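Local coordinates for magnetosome protein MamA (Magnetospirillum gryphiswaldense, PDB 3AS8), which probably serves as a tetratricopeptide-repeat scaffold on the magnetosome, recognising copies of itself to build a larger protein complex, at residues Ala19-Glu32 with His47-Arg60. Sequence-based numbering, arbitrary orientation.
Sequences AKAGRYSEAVVMLE and HLGIAYVKTGAVDR. With SO4 (sulfate ion), chain D.
Y24 lays its ring against the side chain of K54, and the lysine is easiest to follow from its root outward. K54 CB sits 3.6 Å from Y24 CG, at the inner end of the ring. A first torsion of -78° sets CG beside the backbone N and brings it over the middle of the ring, a CH-pi contact with K54 CG 3.4 Å from the centroid of the Y24 ring and almost exactly on the ring normal. A bend at chi2 (-66°) carries CD past Y24 CE2 and CE alongside the phenol oxygen. NZ ends at the sulfate, probably picked up from the crystallisation liquor, with a weak hydrogen bond to its O3. A water in the plane of the tyrosine ring bridges Y24 OH, 2.5 Å away, to sulfate O4. G22 CA covers the other ring face off-centre, while I50 CG2 touches Y24 CE1. Without the ring, with an alanine here, the K54 methylenes are likely to lose their aromatic platform, and a gap would probably open beside I50.

Further along, A27 and A51 are small, and the axes of helix 24-31 and helix 47-54 approach to 8.5 Å: A51 CB lies 3.7 Å from V28 CG2 and also meets A27 CB. V28 CG1 reaches Y52 CE1. At the far end Y52 OH donates to the anti lone pair of E32 OE2 over 2.7 Å, with the carboxylate plane turned 60° from the ring. The R60 guanidinium lies with one face over that hydroxyl; E32 OE2 is well out of its plane, so only charge attraction links them. An apolar seam and one crossing hydrogen bond thus join these tetratricopeptide-repeat helices, whereas the sulfate and water at the tyrosine-lysine tips probably reflect the crystal liquor and may differ in solution.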
loop_
_atom_site.group_PDB
_atom_site.type_symbol
_atom_site.label_atom_id
_atom_site.label_comp_id
_atom_site.label_asym_id
_atom_site.label_seq_id
_atom_site.Cartn_x
_atom_site.Cartn_y
_atom_site.Cartn_z
ATOM N N ALA A 19 13.129 11.177 -7.607
ATOM C CA ALA A 19 12.032 10.442 -6.966
ATOM C C ALA A 19 12.509 9.069 -6.395
ATOM O O ALA A 19 12.135 8.637 -5.296
ATOM C CB ALA A 19 10.860 10.281 -7.961
ATOM N N LYS A 20 13.326 8.383 -7.158
ATOM C CA LYS A 20 13.909 7.116 -6.703
ATOM C C LYS A 20 14.871 7.286 -5.516
ATOM O O LYS A 20 15.043 6.372 -4.718
ATOM C CB LYS A 20 14.605 6.468 -7.870
ATOM C CG LYS A 20 13.618 5.697 -8.777
ATOM C CD LYS A 20 14.376 4.991 -9.850
ATOM C CE LYS A 20 13.481 4.655 -11.007
ATOM N NZ LYS A 20 14.330 4.202 -12.154
ATOM N N ALA A 21 15.455 8.477 -5.365
ATOM C CA ALA A 21 16.337 8.779 -4.245
ATOM C C ALA A 21 15.565 9.334 -3.032
ATOM O O ALA A 21 16.181 9.614 -2.016
ATOM C CB ALA A 21 17.374 9.804 -4.691
ATOM N N GLY A 22 14.251 9.540 -3.133
ATOM C CA GLY A 22 13.532 10.145 -2.004
ATOM C C GLY A 22 13.609 11.692 -1.960
ATOM O O GLY A 22 13.244 12.323 -0.963
ATOM N N ARG A 23 13.969 12.314 -3.080
ATOM C CA ARG A 23 14.020 13.761 -3.171
ATOM C C ARG A 23 12.733 14.164 -3.846
ATOM O O ARG A 23 12.679 14.566 -5.002
ATOM C CB ARG A 23 15.257 14.222 -3.912
ATOM C CG ARG A 23 16.668 13.901 -3.252
ATOM C CD ARG A 23 17.873 14.468 -4.109
ATOM N NE ARG A 23 17.951 13.892 -5.456
ATOM C CZ ARG A 23 18.786 12.925 -5.899
ATOM N NH1 ARG A 23 19.717 12.362 -5.107
ATOM N NH2 ARG A 23 18.711 12.518 -7.196
ATOM N N TYR A 24 11.663 14.066 -3.093
ATOM C CA TYR A 24 10.308 14.155 -3.675
ATOM C C TYR A 24 9.957 15.527 -4.172
ATOM O O TYR A 24 9.386 15.668 -5.251
ATOM C CB TYR A 24 9.280 13.608 -2.666
ATOM C CG TYR A 24 9.441 12.120 -2.357
ATOM C CD1 TYR A 24 9.278 11.149 -3.319
ATOM C CD2 TYR A 24 9.801 11.694 -1.080
ATOM C CE1 TYR A 24 9.436 9.784 -3.006
ATOM C CE2 TYR A 24 9.956 10.405 -0.773
ATOM C CZ TYR A 24 9.792 9.444 -1.731
ATOM O OH TYR A 24 9.994 8.149 -1.375
ATOM N N SER A 25 10.413 16.561 -3.469
ATOM C CA SER A 25 10.070 17.943 -3.848
ATOM C C SER A 25 10.764 18.294 -5.186
ATOM O O SER A 25 10.151 18.861 -6.102
ATOM C CB SER A 25 10.513 18.930 -2.741
ATOM O OG SER A 25 9.932 18.714 -1.480
ATOM N N GLU A 26 12.040 17.897 -5.319
ATOM C CA GLU A 26 12.795 18.196 -6.544
ATOM C C GLU A 26 12.225 17.340 -7.654
ATOM O O GLU A 26 12.189 17.785 -8.803
ATOM C CB GLU A 26 14.295 17.976 -6.327
ATOM C CG GLU A 26 14.959 19.078 -5.433
ATOM C CD GLU A 26 16.300 18.722 -4.874
ATOM O OE1 GLU A 26 16.429 17.764 -4.046
ATOM O OE2 GLU A 26 17.239 19.423 -5.260
ATOM N N ALA A 27 11.753 16.127 -7.339
ATOM C CA ALA A 27 11.026 15.298 -8.345
ATOM C C ALA A 27 9.748 15.963 -8.901
ATOM O O ALA A 27 9.457 15.869 -10.098
ATOM C CB ALA A 27 10.668 13.858 -7.798
ATOM N N VAL A 28 8.974 16.614 -8.034
ATOM C CA VAL A 28 7.796 17.392 -8.503
ATOM C C VAL A 28 8.253 18.510 -9.421
ATOM O O VAL A 28 7.707 18.648 -10.507
ATOM C CB VAL A 28 6.963 17.996 -7.336
ATOM C CG1 VAL A 28 5.748 18.858 -7.868
ATOM C CG2 VAL A 28 6.505 16.899 -6.436
ATOM N N VAL A 29 9.225 19.306 -8.965
ATOM C CA VAL A 29 9.714 20.430 -9.768
ATOM C C VAL A 29 10.143 19.997 -11.193
ATOM O O VAL A 29 9.778 20.611 -12.177
ATOM C CB VAL A 29 10.887 21.187 -9.086
ATOM C CG1 VAL A 29 11.521 22.136 -10.079
ATOM C CG2 VAL A 29 10.383 21.959 -7.758
ATOM N N MET A 30 10.944 18.969 -11.293
ATOM C CA MET A 30 11.405 18.477 -12.599
ATOM C C MET A 30 10.322 17.776 -13.394
ATOM O O MET A 30 10.170 18.020 -14.610
ATOM C CB MET A 30 12.602 17.531 -12.442
ATOM C CG MET A 30 13.926 18.125 -11.856
ATOM S SD MET A 30 14.675 19.367 -12.926
ATOM C CE MET A 30 14.266 20.869 -12.084
ATOM N N LEU A 31 9.601 16.849 -12.785
ATOM C CA LEU A 31 8.672 16.006 -13.592
ATOM C C LEU A 31 7.451 16.764 -14.074
ATOM O O LEU A 31 6.882 16.428 -15.117
ATOM C CB LEU A 31 8.323 14.664 -12.930
ATOM C CG LEU A 31 9.435 13.602 -12.737
ATOM C CD1 LEU A 31 8.998 12.418 -11.819
ATOM C CD2 LEU A 31 10.162 13.173 -14.010
ATOM N N GLU A 32 7.076 17.826 -13.379
ATOM C CA GLU A 32 6.017 18.688 -13.860
ATOM C C GLU A 32 6.337 19.297 -15.239
ATOM O O GLU A 32 5.422 19.686 -15.980
ATOM C CB GLU A 32 5.807 19.844 -12.883
ATOM C CG GLU A 32 4.870 19.495 -11.739
ATOM C CD GLU A 32 4.583 20.660 -10.755
ATOM O OE1 GLU A 32 5.354 21.646 -10.699
ATOM O OE2 GLU A 32 3.566 20.575 -10.036
ATOM N N HIS A 47 6.251 8.120 -10.984
ATOM C CA HIS A 47 7.141 8.842 -10.104
ATOM C C HIS A 47 6.604 10.213 -9.651
ATOM O O HIS A 47 6.754 10.592 -8.486
ATOM C CB HIS A 47 8.537 8.802 -10.706
ATOM C CG HIS A 47 9.148 7.439 -10.603
ATOM N ND1 HIS A 47 9.103 6.504 -11.628
ATOM C CD2 HIS A 47 9.680 6.797 -9.532
ATOM C CE1 HIS A 47 9.664 5.377 -11.209
ATOM N NE2 HIS A 47 10.029 5.530 -9.950
ATOM N N LEU A 48 5.914 10.932 -10.533
ATOM C CA LEU A 48 5.328 12.192 -10.133
ATOM C C LEU A 48 4.124 11.990 -9.215
ATOM O O LEU A 48 3.850 12.817 -8.342
ATOM C CB LEU A 48 4.924 13.017 -11.368
ATOM C CG LEU A 48 4.217 14.365 -11.180
ATOM C CD1 LEU A 48 5.033 15.436 -10.303
ATOM C CD2 LEU A 48 4.010 14.895 -12.640
ATOM N N GLY A 49 3.352 10.950 -9.486
ATOM C CA GLY A 49 2.263 10.503 -8.588
ATOM C C GLY A 49 2.807 10.264 -7.186
ATOM O O GLY A 49 2.290 10.824 -6.258
ATOM N N ILE A 50 3.832 9.439 -7.066
ATOM C CA ILE A 50 4.530 9.154 -5.775
ATOM C C ILE A 50 4.961 10.451 -5.121
ATOM O O ILE A 50 4.641 10.725 -3.979
ATOM C CB ILE A 50 5.716 8.195 -6.002
ATOM C CG1 ILE A 50 5.258 6.755 -6.252
ATOM C CG2 ILE A 50 6.761 8.109 -4.775
ATOM C CD1 ILE A 50 6.502 5.764 -6.471
ATOM N N ALA A 51 5.624 11.294 -5.888
ATOM C CA ALA A 51 6.116 12.599 -5.414
ATOM C C ALA A 51 5.017 13.540 -4.957
ATOM O O ALA A 51 5.191 14.221 -3.936
ATOM C CB ALA A 51 7.011 13.277 -6.502
ATOM N N TYR A 52 3.902 13.605 -5.697
ATOM C CA TYR A 52 2.746 14.402 -5.278
ATOM C C TYR A 52 2.105 13.888 -3.981
ATOM O O TYR A 52 1.822 14.713 -3.100
ATOM C CB TYR A 52 1.645 14.469 -6.342
ATOM C CG TYR A 52 1.831 15.481 -7.443
ATOM C CD1 TYR A 52 2.353 16.722 -7.205
ATOM C CD2 TYR A 52 1.399 15.183 -8.749
ATOM C CE1 TYR A 52 2.460 17.687 -8.217
ATOM C CE2 TYR A 52 1.528 16.119 -9.793
ATOM C CZ TYR A 52 2.065 17.373 -9.522
ATOM O OH TYR A 52 2.194 18.293 -10.539
ATOM N N VAL A 53 2.011 12.564 -3.813
ATOM C CA VAL A 53 1.478 12.051 -2.549
ATOM C C VAL A 53 2.407 12.382 -1.353
ATOM O O VAL A 53 1.929 12.707 -0.268
ATOM C CB VAL A 53 1.235 10.534 -2.610
ATOM C CG1 VAL A 53 0.831 9.953 -1.205
ATOM C CG2 VAL A 53 0.115 10.255 -3.676
ATOM N N LYS A 54 3.697 12.270 -1.567
ATOM C CA LYS A 54 4.702 12.489 -0.529
ATOM C C LYS A 54 4.710 13.952 -0.113
ATOM O O LYS A 54 4.959 14.264 1.029
ATOM C CB LYS A 54 6.122 12.053 -1.044
ATOM C CG LYS A 54 6.400 10.516 -1.054
ATOM C CD LYS A 54 6.434 9.878 0.380
ATOM C CE LYS A 54 6.681 8.360 0.323
ATOM N NZ LYS A 54 6.881 7.790 1.747
ATOM N N THR A 55 4.428 14.855 -1.036
ATOM C CA THR A 55 4.465 16.275 -0.771
ATOM C C THR A 55 3.109 16.862 -0.483
ATOM O O THR A 55 3.006 18.090 -0.310
ATOM C CB THR A 55 5.130 17.099 -1.927
ATOM O OG1 THR A 55 4.473 16.772 -3.163
ATOM C CG2 THR A 55 6.696 16.759 -2.005
ATOM N N GLY A 56 2.105 16.009 -0.273
ATOM C CA GLY A 56 0.801 16.454 0.344
ATOM C C GLY A 56 -0.326 16.641 -0.666
ATOM O O GLY A 56 -1.497 16.881 -0.282
ATOM N N ALA A 57 -0.011 16.565 -1.964
ATOM C CA ALA A 57 -1.051 16.630 -3.033
ATOM C C ALA A 57 -1.561 15.222 -3.319
ATOM O O ALA A 57 -1.300 14.597 -4.404
ATOM C CB ALA A 57 -0.512 17.319 -4.321
ATOM N N VAL A 58 -2.351 14.704 -2.367
ATOM C CA VAL A 58 -2.625 13.279 -2.392
ATOM C C VAL A 58 -3.699 13.015 -3.465
ATOM O O VAL A 58 -3.560 12.051 -4.215
ATOM C CB VAL A 58 -3.019 12.700 -1.032
ATOM C CG1 VAL A 58 -3.354 11.168 -1.165
ATOM C CG2 VAL A 58 -1.867 13.046 0.063
ATOM N N ASP A 59 -4.669 13.885 -3.601
ATOM C CA ASP A 59 -5.719 13.721 -4.629
ATOM C C ASP A 59 -5.069 13.833 -6.025
ATOM O O ASP A 59 -5.256 12.993 -6.925
ATOM C CB ASP A 59 -6.792 14.782 -4.431
ATOM C CG ASP A 59 -7.750 14.929 -5.628
ATOM O OD1 ASP A 59 -8.187 16.085 -5.916
ATOM O OD2 ASP A 59 -8.049 13.914 -6.287
ATOM N N ARG A 60 -4.259 14.848 -6.190
ATOM C CA ARG A 60 -3.553 15.014 -7.457
ATOM C C ARG A 60 -2.706 13.816 -7.788
ATOM O O ARG A 60 -2.678 13.329 -8.912
ATOM C CB ARG A 60 -2.714 16.296 -7.474
ATOM C CG ARG A 60 -2.330 16.676 -8.879
ATOM C CD ARG A 60 -1.560 17.965 -8.901
ATOM N NE ARG A 60 -1.204 18.362 -10.263
ATOM C CZ ARG A 60 -0.733 19.566 -10.549
ATOM N NH1 ARG A 60 -0.426 19.886 -11.803
ATOM N NH2 ARG A 60 -0.531 20.446 -9.570
HETATM S S SO4 D . 9.963 9.694 3.560
HETATM O O1 SO4 D . 11.160 10.519 3.379
HETATM O O2 SO4 D . 9.613 9.747 4.984
HETATM O O3 SO4 D . 8.832 10.220 2.794
HETATM O O4 SO4 D . 10.212 8.321 3.098
HETATM O O HOH W 1 10.000 7.220 0.898
#